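Long-range contact in putative S-adenosyl-L-methionine-dependent Methyltransferase (Methanococcus maripaludis, PDB 3DLC), which binds S-adenosylmethionine and probably transfers its methyl group to an acceptor, possibly acting as a sterol 24-C-methyltransferase: residues 74-79 against 97-102. Residues are numbered along the deposited sequence; the frame is centred on the assembly and turned at random. Where two conformers were deposited one is given.
Sequences FSKHMN and IVQGDV. With SAM (S-adenosylmethionine), chain C.
N79 gives its ND2 to OE1 of Q99, a bond of 2.9 Å that joins the first turn of helix 76-88 to the end of strand 95-99. The acceptor lies in the amide plane of N79, but the donor stands 67° above the carbonyl plane of Q99, off its lone pairs, and the two amide planes are 76° apart. This is the tightly packed part: N79 is buried, its ND2 also donates to the backbone O of D73, and its OD1 meets the methyl CG2 of I97 at 3.4 Å. Asparagine suits the place, being short and able to donate twice, while the rest of the branched I97 side chain packs against A82, L83 and I86 of the same helix.

Outward, the contact loosens. Q99, a long amide with both donor and acceptor, bends at chi2 (72°), bringing NE2 to a weak bond with O of F74. Its OE1 also accepts from a water 2.6 Å away. In one of two conformers NZ of K76 reaches this water, a probably impermanent bridge from a long, mobile chain at the solvent side.

At the cofactor end, F74 offers a flat aromatic face to the adenine of SAM, whose C5 sits 3.4 Å above the ring plane. OD2 of D101 approaches the ring edge 3.5 Å from CD2; OD1, also paired with H103, gives the carboxylate an acceptor for SAM N6 at 3.1 Å. V102 N donates to N1. The small hydroxyl of S75 fits the N-cap: OG accepts from M78 N and donates to the backbone O of F9.

In this Rossmann-like fold, the contact closes the beta-alpha-beta unit of strand 66-73, helix 76-88 and edge strand 95-99; V98 and G100 pair with strand 66-73, and M78 packs against helix 11-22.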
loop_
_atom_site.group_PDB
_atom_site.type_symbol
_atom_site.label_atom_id
_atom_site.label_comp_id
_atom_site.label_asym_id
_atom_site.label_seq_id
_atom_site.Cartn_x
_atom_site.Cartn_y
_atom_site.Cartn_z
ATOM N N PHE A 74 -6.378 -8.982 -2.908
ATOM C CA PHE A 74 -6.660 -10.223 -3.601
ATOM C C PHE A 74 -6.913 -11.400 -2.697
ATOM O O PHE A 74 -7.270 -12.468 -3.201
ATOM C CB PHE A 74 -5.606 -10.534 -4.709
ATOM C CG PHE A 74 -4.293 -11.137 -4.252
ATOM C CD1 PHE A 74 -3.843 -11.095 -2.940
ATOM C CD2 PHE A 74 -3.488 -11.722 -5.210
ATOM C CE1 PHE A 74 -2.611 -11.664 -2.616
ATOM C CE2 PHE A 74 -2.274 -12.268 -4.889
ATOM C CZ PHE A 74 -1.825 -12.246 -3.587
ATOM N N SER A 75 -6.805 -11.212 -1.381
ATOM C CA SER A 75 -7.006 -12.286 -0.422
ATOM C C SER A 75 -8.353 -12.168 0.260
ATOM O O SER A 75 -8.615 -11.201 1.002
ATOM C CB SER A 75 -5.898 -12.292 0.630
ATOM O OG SER A 75 -6.292 -13.132 1.697
ATOM N N LYS A 76 -9.231 -13.134 0.010
ATOM C CA LYS A 76 -10.534 -13.202 0.664
ATOM C C LYS A 76 -10.365 -13.163 2.174
ATOM O O LYS A 76 -11.171 -12.606 2.886
ATOM C CB LYS A 76 -11.242 -14.521 0.286
ATOM C CG LYS A 76 -12.565 -14.735 0.974
ATOM C CD LYS A 76 -13.538 -13.700 0.597
ATOM C CE LYS A 76 -14.931 -13.998 1.140
ATOM N NZ LYS A 76 -15.903 -12.977 0.668
ATOM N N HIS A 77 -9.326 -13.823 2.688
ATOM C CA HIS A 77 -9.094 -13.891 4.139
ATOM C C HIS A 77 -8.743 -12.534 4.727
ATOM O O HIS A 77 -9.232 -12.169 5.796
ATOM C CB HIS A 77 -8.010 -14.890 4.454
ATOM C CG HIS A 77 -8.294 -16.188 3.845
ATOM N ND1 HIS A 77 -9.338 -16.958 4.281
ATOM C CD2 HIS A 77 -7.807 -16.784 2.738
ATOM C CE1 HIS A 77 -9.433 -18.032 3.514
ATOM N NE2 HIS A 77 -8.523 -17.940 2.560
HETATM N N MSE A 78 -7.937 -11.775 3.999
HETATM C CA MSE A 78 -7.626 -10.407 4.414
HETATM C C MSE A 78 -8.909 -9.586 4.395
HETATM O O MSE A 78 -9.164 -8.802 5.299
HETATM C CB MSE A 78 -6.629 -9.749 3.471
HETATM C CG MSE A 78 -5.217 -10.240 3.570
HETATM SE SE MSE A 78 -4.501 -9.752 5.339
HETATM C CE MSE A 78 -2.785 -10.320 4.916
ATOM N N ASN A 79 -9.707 -9.745 3.348
ATOM C CA ASN A 79 -10.903 -8.921 3.194
ATOM C C ASN A 79 -11.944 -9.188 4.266
ATOM O O ASN A 79 -12.648 -8.280 4.707
ATOM C CB ASN A 79 -11.452 -9.009 1.774
ATOM C CG ASN A 79 -10.543 -8.322 0.787
ATOM O OD1 ASN A 79 -9.852 -7.363 1.149
ATOM N ND2 ASN A 79 -10.537 -8.781 -0.437
ATOM N N ILE A 97 -14.509 -2.372 0.742
ATOM C CA ILE A 97 -13.562 -3.447 0.495
ATOM C C ILE A 97 -13.847 -4.005 -0.890
ATOM O O ILE A 97 -14.988 -4.299 -1.230
ATOM C CB ILE A 97 -13.677 -4.522 1.617
ATOM C CG1 ILE A 97 -13.441 -3.918 3.026
ATOM C CG2 ILE A 97 -12.745 -5.666 1.371
ATOM C CD1 ILE A 97 -12.161 -3.174 3.289
ATOM N N VAL A 98 -12.788 -4.115 -1.691
ATOM C CA VAL A 98 -12.882 -4.631 -3.057
ATOM C C VAL A 98 -11.981 -5.851 -3.215
ATOM O O VAL A 98 -10.777 -5.802 -3.007
ATOM C CB VAL A 98 -12.482 -3.539 -4.052
ATOM C CG1 VAL A 98 -12.598 -4.039 -5.471
ATOM C CG2 VAL A 98 -13.294 -2.262 -3.805
ATOM N N GLN A 99 -12.601 -6.952 -3.574
ATOM C CA GLN A 99 -11.893 -8.197 -3.821
ATOM C C GLN A 99 -11.307 -8.107 -5.214
ATOM O O GLN A 99 -12.044 -7.990 -6.199
ATOM C CB GLN A 99 -12.882 -9.370 -3.696
ATOM C CG GLN A 99 -12.340 -10.716 -3.972
ATOM C CD GLN A 99 -11.438 -11.194 -2.879
ATOM O OE1 GLN A 99 -11.761 -11.102 -1.681
ATOM N NE2 GLN A 99 -10.281 -11.736 -3.280
ATOM N N GLY A 100 -9.995 -8.123 -5.348
ATOM C CA GLY A 100 -9.396 -8.058 -6.662
ATOM C C GLY A 100 -7.898 -7.922 -6.591
ATOM O O GLY A 100 -7.297 -7.795 -5.542
ATOM N N ASP A 101 -7.303 -7.937 -7.768
ATOM C CA ASP A 101 -5.862 -8.015 -7.982
ATOM C C ASP A 101 -5.354 -6.784 -8.710
ATOM O O ASP A 101 -6.004 -6.269 -9.642
ATOM C CB ASP A 101 -5.608 -9.282 -8.852
ATOM C CG ASP A 101 -4.197 -9.764 -8.858
ATOM O OD1 ASP A 101 -3.270 -8.978 -9.122
ATOM O OD2 ASP A 101 -3.995 -10.972 -8.579
ATOM N N VAL A 102 -4.190 -6.305 -8.288
ATOM C CA VAL A 102 -3.542 -5.151 -8.901
ATOM C C VAL A 102 -3.311 -5.358 -10.411
ATOM O O VAL A 102 -3.188 -4.401 -11.162
ATOM C CB VAL A 102 -2.212 -4.815 -8.173
ATOM C CG1 VAL A 102 -1.144 -5.881 -8.393
ATOM C CG2 VAL A 102 -1.731 -3.419 -8.584
HETATM N N SAM C . -1.302 -2.710 3.519
HETATM C CA SAM C . -1.439 -3.502 4.768
HETATM C C SAM C . -0.594 -2.898 5.856
HETATM O O SAM C . 0.316 -2.127 5.543
HETATM O OXT SAM C . -0.806 -3.238 7.014
HETATM C CB SAM C . -1.098 -4.959 4.514
HETATM C CG SAM C . 0.308 -5.239 4.092
HETATM S SD SAM C . 0.511 -7.012 3.833
HETATM C CE SAM C . 2.235 -7.047 4.241
HETATM C "C5'" SAM C . 0.492 -7.202 1.973
HETATM C "C4'" SAM C . -0.887 -7.334 1.261
HETATM O "O4'" SAM C . -0.911 -7.228 -0.200
HETATM C "C3'" SAM C . -1.684 -8.602 1.660
HETATM O "O3'" SAM C . -2.876 -8.200 2.262
HETATM C "C2'" SAM C . -1.911 -9.304 0.319
HETATM O "O2'" SAM C . -3.046 -10.133 0.218
HETATM C "C1'" SAM C . -1.907 -8.127 -0.671
HETATM N N9 SAM C . -1.542 -8.498 -2.048
HETATM C C8 SAM C . -0.404 -9.162 -2.441
HETATM N N7 SAM C . -0.352 -9.261 -3.791
HETATM C C5 SAM C . -1.492 -8.669 -4.268
HETATM C C6 SAM C . -2.011 -8.497 -5.554
HETATM N N6 SAM C . -1.449 -8.986 -6.674
HETATM N N1 SAM C . -3.163 -7.800 -5.665
HETATM C C2 SAM C . -3.823 -7.322 -4.557
HETATM N N3 SAM C . -3.390 -7.521 -3.280
HETATM C C4 SAM C . -2.231 -8.169 -3.185
HETATM O O HOH W 1 -14.205 -11.024 -0.679
#